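PDB 4XGU: putative pachytene checkpoint protein 2 from Caenorhabditis elegans, which probably acts in meiotic chromosome recombination as an AAA+ ATPase that couples ATP hydrolysis to the remodelling of protein partners. Local coordinates for residues B[372-375]-B[376-380]; B[381-384]-B[385-388]. All blocks are in the same frame, centred on the assembly; numbering follows the deposited sequence.

Contact 1: residues B[372-375]-B[376-380]; sequences LFKI and AQEAR
The Phe373 ring meets the primary amide of Gln377 one helical turn further on, at a slant: the two planes stand 50° apart, and Gln377 NE2 comes to 4.0 Å from Phe373 CE1. The aliphatic part of Gln377 follows, Gln377 CG lying 4.1 Å from Phe373 CE1. Arg365 adds a cation-pi contact to the ring, and Ile358 of a neighbouring loop packs against it. A third flat group, the Glu378 carboxylate, receives the ammonium of Lys374. Lys374 NZ approaches Glu378 OE2 at 2.9 Å from above the carboxylate plane, lying 36° out of it, and closes a salt bridge between residues four apart. Both chains curl to reach each other: Lys374 turns at chi2 (-95°) and again at chi4, whereas Glu378 folds at chi2 and carries Glu378 CG to 3.1 Å from Lys374 O. Lys374 CE also comes to 3.2 Å from Glu378 OE2, so the end of the lysine lies along the carboxylate oxygen.

The backbone is held more regularly at the start of this stretch than at its end. Ala376 N donates to Leu372 O at 3.1 Å and Gln377 N to Phe373 O at 3.0 Å. Beyond them, Lys374 O takes weak bonds from both Gln377 N and Glu378 N, and Glu378 N also donates weakly to Ile375 O, so i-to-i+3 and i-to-i+4 bonding mix there. On the buried side Leu372 and Ile375 pack between helix 324-340, through Leu331, and helix 405-420, through Met409. A polar i-to-i+4 pair on the outer surface, with aliphatic residues turned inward, is typical of an amphipathic helix, here the last turns of helix 367-378 in the helical lid domain of this AAA+ protein.

Contact 2: residues B[381-384]-B[385-388]; sequences GLSG and RAIS. With ADP (adenosine-5'-diphosphate), chain H.
Arg385 and Gly384 lie against the ADP together with Ser388, whose backbone N donates to Gly384 O at 3.2 Å. Arg385 CA is 3.2 Å from the ribose oxygen ADP O4', while Ser388 OG sits 3.5 Å from ADP C1'. Having no side chain, Gly384 brings its backbone close to the base, Gly384 C being 3.8 Å from ADP C8. The Arg385 chain is extended from CG to NE and passes the sugar with its CB and CG. Arg385 NE remains 6.3 Å from ADP O2A, and the guanidinium does not touch the phosphates.

Behind this first shell, Ser383 caps the helix. With chi1 at 67°, Ser383 OG turns to accept from Ala386 N at 3.2 Å in a fairly straight bond (N-H...O 158°), while Ser383 O takes Ile387 N. This N-cap fixes the first turn whose backbone meets the nucleotide. A glycine-arginine pair at a lid-helix start beside ADP is consistent with the sensor 2 motif of AAA+ ATPases.

Further out, Leu382 CB rests 4.2 Å from Ala386 CB, an apolar contact across the helix start. Asp311 and Asn170 of the second subunit pack on Arg385 and Ser388, respectively. Within the lid, Leu382 reaches Val416 and Leu420 of helix 405-420, and Ile387 of helix 384-397 lies on Met330 and Leu331 of helix 324-340.

From the N terminus, the chain runs through contact 1 in the last turns of helix 367-378, passes directly into contact 2, and continues along helix 384-397. The two follow in series, neither nested nor crossing, and neither closes a long loop: each joins residues within a single turn or so, with centres about 12 Å apart. Between them they span the short connection, 379-383, that joins the two helices. Helices 324-340 and 405-420 serve as packing partners for both, with Leu331 and Val416 touched from each contact. Contact 1 lies away from the nucleotide, whereas contact 2 takes the lid to the ADP and to the second subunit.

Contact 1: residues B[372-375]-B[376-380]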
loop_
_atom_site.group_PDB
_atom_site.type_symbol
_atom_site.label_atom_id
_atom_site.label_comp_id
_atom_site.label_asym_id
_atom_site.label_seq_id
_atom_site.Cartn_x
_atom_site.Cartn_y
_atom_site.Cartn_z
ATOM N N LEU B 372 39.213 -17.773 -35.022
ATOM C CA LEU B 372 38.984 -17.294 -33.664
ATOM C C LEU B 372 37.897 -16.226 -33.639
ATOM O O LEU B 372 37.090 -16.171 -32.711
ATOM C CB LEU B 372 40.278 -16.744 -33.061
ATOM C CG LEU B 372 40.186 -16.198 -31.635
ATOM C CD1 LEU B 372 39.629 -17.252 -30.694
ATOM C CD2 LEU B 372 41.547 -15.718 -31.157
ATOM N N PHE B 373 37.878 -15.381 -34.666
ATOM C CA PHE B 373 36.840 -14.365 -34.796
ATOM C C PHE B 373 35.475 -15.016 -34.982
ATOM O O PHE B 373 34.461 -14.513 -34.493
ATOM C CB PHE B 373 37.138 -13.432 -35.970
ATOM C CG PHE B 373 36.177 -12.281 -36.087
ATOM C CD1 PHE B 373 35.029 -12.389 -36.856
ATOM C CD2 PHE B 373 36.421 -11.092 -35.423
ATOM C CE1 PHE B 373 34.146 -11.332 -36.958
ATOM C CE2 PHE B 373 35.544 -10.032 -35.524
ATOM C CZ PHE B 373 34.405 -10.151 -36.292
ATOM N N LYS B 374 35.462 -16.137 -35.699
ATOM C CA LYS B 374 34.237 -16.889 -35.942
ATOM C C LYS B 374 33.692 -17.430 -34.625
ATOM O O LYS B 374 32.480 -17.508 -34.428
ATOM C CB LYS B 374 34.498 -18.027 -36.934
ATOM C CG LYS B 374 33.267 -18.519 -37.686
ATOM C CD LYS B 374 32.629 -19.724 -37.013
ATOM C CE LYS B 374 31.511 -20.295 -37.868
ATOM N NZ LYS B 374 30.413 -19.308 -38.073
ATOM N N ILE B 375 34.600 -17.796 -33.724
ATOM C CA ILE B 375 34.222 -18.241 -32.389
ATOM C C ILE B 375 33.573 -17.095 -31.624
ATOM O O ILE B 375 32.569 -17.281 -30.937
ATOM C CB ILE B 375 35.438 -18.769 -31.600
ATOM C CG1 ILE B 375 36.027 -20.000 -32.292
ATOM C CG2 ILE B 375 35.049 -19.106 -30.168
ATOM C CD1 ILE B 375 37.201 -20.603 -31.558
ATOM N N ALA B 376 34.151 -15.904 -31.762
ATOM C CA ALA B 376 33.608 -14.705 -31.134
ATOM C C ALA B 376 32.190 -14.426 -31.626
ATOM O O ALA B 376 31.359 -13.899 -30.884
ATOM C CB ALA B 376 34.510 -13.513 -31.403
ATOM N N GLN B 377 31.922 -14.785 -32.879
ATOM C CA GLN B 377 30.586 -14.650 -33.450
ATOM C C GLN B 377 29.612 -15.639 -32.815
ATOM O O GLN B 377 28.415 -15.370 -32.721
ATOM C CB GLN B 377 30.618 -14.857 -34.965
ATOM C CG GLN B 377 30.947 -13.610 -35.770
ATOM C CD GLN B 377 30.787 -13.832 -37.262
ATOM O OE1 GLN B 377 30.873 -14.961 -37.746
ATOM N NE2 GLN B 377 30.544 -12.754 -37.997
ATOM N N GLU B 378 30.132 -16.785 -32.382
ATOM C CA GLU B 378 29.297 -17.805 -31.764
ATOM C C GLU B 378 29.078 -17.515 -30.284
ATOM O O GLU B 378 28.190 -18.089 -29.660
ATOM C CB GLU B 378 29.915 -19.198 -31.933
ATOM C CG GLU B 378 30.346 -19.558 -33.354
ATOM C CD GLU B 378 29.182 -19.801 -34.300
ATOM O OE1 GLU B 378 28.016 -19.606 -33.895
ATOM O OE2 GLU B 378 29.432 -20.194 -35.460
ATOM N N ALA B 379 29.887 -16.618 -29.729
ATOM C CA ALA B 379 29.845 -16.324 -28.299
ATOM C C ALA B 379 29.158 -14.997 -28.002
ATOM O O ALA B 379 29.595 -14.252 -27.128
ATOM C CB ALA B 379 31.253 -16.319 -27.725
ATOM N N ARG B 380 28.077 -14.712 -28.719
ATOM C CA ARG B 380 27.400 -13.426 -28.594
ATOM C C ARG B 380 26.689 -13.248 -27.253
ATOM O O ARG B 380 26.659 -12.146 -26.704
ATOM C CB ARG B 380 26.406 -13.242 -29.742
ATOM C CG ARG B 380 27.074 -12.906 -31.064
ATOM C CD ARG B 380 26.065 -12.599 -32.158
ATOM N NE ARG B 380 26.703 -11.950 -33.301
ATOM C CZ ARG B 380 26.322 -12.111 -34.564
ATOM N NH1 ARG B 380 25.304 -12.909 -34.856
ATOM N NH2 ARG B 380 26.965 -11.479 -35.536
#

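Contact 2: residues B[381-384]-B[385-388]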
loop_
_atom_site.group_PDB
_atom_site.type_symbol
_atom_site.label_atom_id
_atom_site.label_comp_id
_atom_site.label_asym_id
_atom_site.label_seq_id
_atom_site.Cartn_x
_atom_site.Cartn_y
_atom_site.Cartn_z
ATOM N N GLY B 381 26.126 -14.328 -26.724
ATOM C CA GLY B 381 25.382 -14.259 -25.478
ATOM C C GLY B 381 26.240 -14.137 -24.229
ATOM O O GLY B 381 25.789 -13.615 -23.209
ATOM N N LEU B 382 27.479 -14.614 -24.310
ATOM C CA LEU B 382 28.377 -14.655 -23.156
ATOM C C LEU B 382 28.800 -13.271 -22.670
ATOM O O LEU B 382 29.032 -12.363 -23.468
ATOM C CB LEU B 382 29.621 -15.477 -23.490
ATOM C CG LEU B 382 29.361 -16.934 -23.866
ATOM C CD1 LEU B 382 30.668 -17.658 -24.134
ATOM C CD2 LEU B 382 28.579 -17.623 -22.766
ATOM N N SER B 383 28.906 -13.122 -21.352
ATOM C CA SER B 383 29.343 -11.868 -20.749
ATOM C C SER B 383 30.861 -11.808 -20.664
ATOM O O SER B 383 31.543 -12.796 -20.934
ATOM C CB SER B 383 28.737 -11.696 -19.356
ATOM O OG SER B 383 29.253 -12.664 -18.457
ATOM N N GLY B 384 31.383 -10.646 -20.282
ATOM C CA GLY B 384 32.814 -10.459 -20.134
ATOM C C GLY B 384 33.396 -11.389 -19.091
ATOM O O GLY B 384 34.460 -11.974 -19.295
ATOM N N ARG B 385 32.694 -11.533 -17.972
ATOM C CA ARG B 385 33.132 -12.436 -16.916
ATOM C C ARG B 385 33.123 -13.872 -17.412
ATOM O O ARG B 385 34.054 -14.627 -17.152
ATOM C CB ARG B 385 32.247 -12.301 -15.675
ATOM C CG ARG B 385 32.738 -13.107 -14.481
ATOM C CD ARG B 385 31.815 -12.944 -13.282
ATOM N NE ARG B 385 32.395 -13.512 -12.067
ATOM C CZ ARG B 385 32.222 -14.770 -11.671
ATOM N NH1 ARG B 385 31.483 -15.601 -12.395
ATOM N NH2 ARG B 385 32.790 -15.198 -10.553
ATOM N N ALA B 386 32.071 -14.236 -18.143
ATOM C CA ALA B 386 31.921 -15.589 -18.674
ATOM C C ALA B 386 33.056 -15.952 -19.628
ATOM O O ALA B 386 33.509 -17.097 -19.656
ATOM C CB ALA B 386 30.573 -15.737 -19.372
ATOM N N ILE B 387 33.511 -14.975 -20.405
ATOM C CA ILE B 387 34.620 -15.188 -21.332
ATOM C C ILE B 387 35.916 -15.429 -20.565
ATOM O O ILE B 387 36.765 -16.211 -20.990
ATOM C CB ILE B 387 34.791 -13.991 -22.284
ATOM C CG1 ILE B 387 33.547 -13.833 -23.158
ATOM C CG2 ILE B 387 36.014 -14.166 -23.162
ATOM C CD1 ILE B 387 33.563 -12.590 -24.016
ATOM N N SER B 388 36.053 -14.761 -19.423
ATOM C CA SER B 388 37.202 -14.967 -18.549
ATOM C C SER B 388 37.161 -16.346 -17.904
ATOM O O SER B 388 38.197 -16.897 -17.536
ATOM C CB SER B 388 37.254 -13.889 -17.466
ATOM O OG SER B 388 37.458 -12.611 -18.034
HETATM P PB ADP H . 30.779 -6.130 -12.546
HETATM O O1B ADP H . 30.184 -5.819 -13.896
HETATM O O2B ADP H . 31.330 -4.921 -11.830
HETATM O O3B ADP H . 29.920 -7.023 -11.677
HETATM P PA ADP H . 33.419 -6.984 -12.009
HETATM O O1A ADP H . 34.082 -5.644 -12.214
HETATM O O2A ADP H . 33.072 -7.455 -10.615
HETATM O O3A ADP H . 32.075 -7.025 -12.905
HETATM O "O5'" ADP H . 34.382 -8.090 -12.670
HETATM C "C5'" ADP H . 33.928 -8.968 -13.695
HETATM C "C4'" ADP H . 35.067 -9.906 -14.073
HETATM O "O4'" ADP H . 34.943 -10.278 -15.448
HETATM C "C3'" ADP H . 36.420 -9.237 -13.901
HETATM O "O3'" ADP H . 37.125 -9.823 -12.803
HETATM C "C2'" ADP H . 37.167 -9.475 -15.197
HETATM O "O2'" ADP H . 38.182 -10.463 -14.997
HETATM C "C1'" ADP H . 36.133 -9.992 -16.185
HETATM N N9 ADP H . 35.813 -8.914 -17.154
HETATM C C8 ADP H . 34.622 -8.294 -17.254
HETATM N N7 ADP H . 34.631 -7.351 -18.230
HETATM C C5 ADP H . 35.857 -7.358 -18.778
HETATM C C6 ADP H . 36.539 -6.611 -19.857
HETATM N N6 ADP H . 35.886 -5.651 -20.554
HETATM N N1 ADP H . 37.826 -6.922 -20.121
HETATM C C2 ADP H . 38.480 -7.877 -19.431
HETATM N N3 ADP H . 37.924 -8.596 -18.437
HETATM C C4 ADP H . 36.635 -8.390 -18.070
#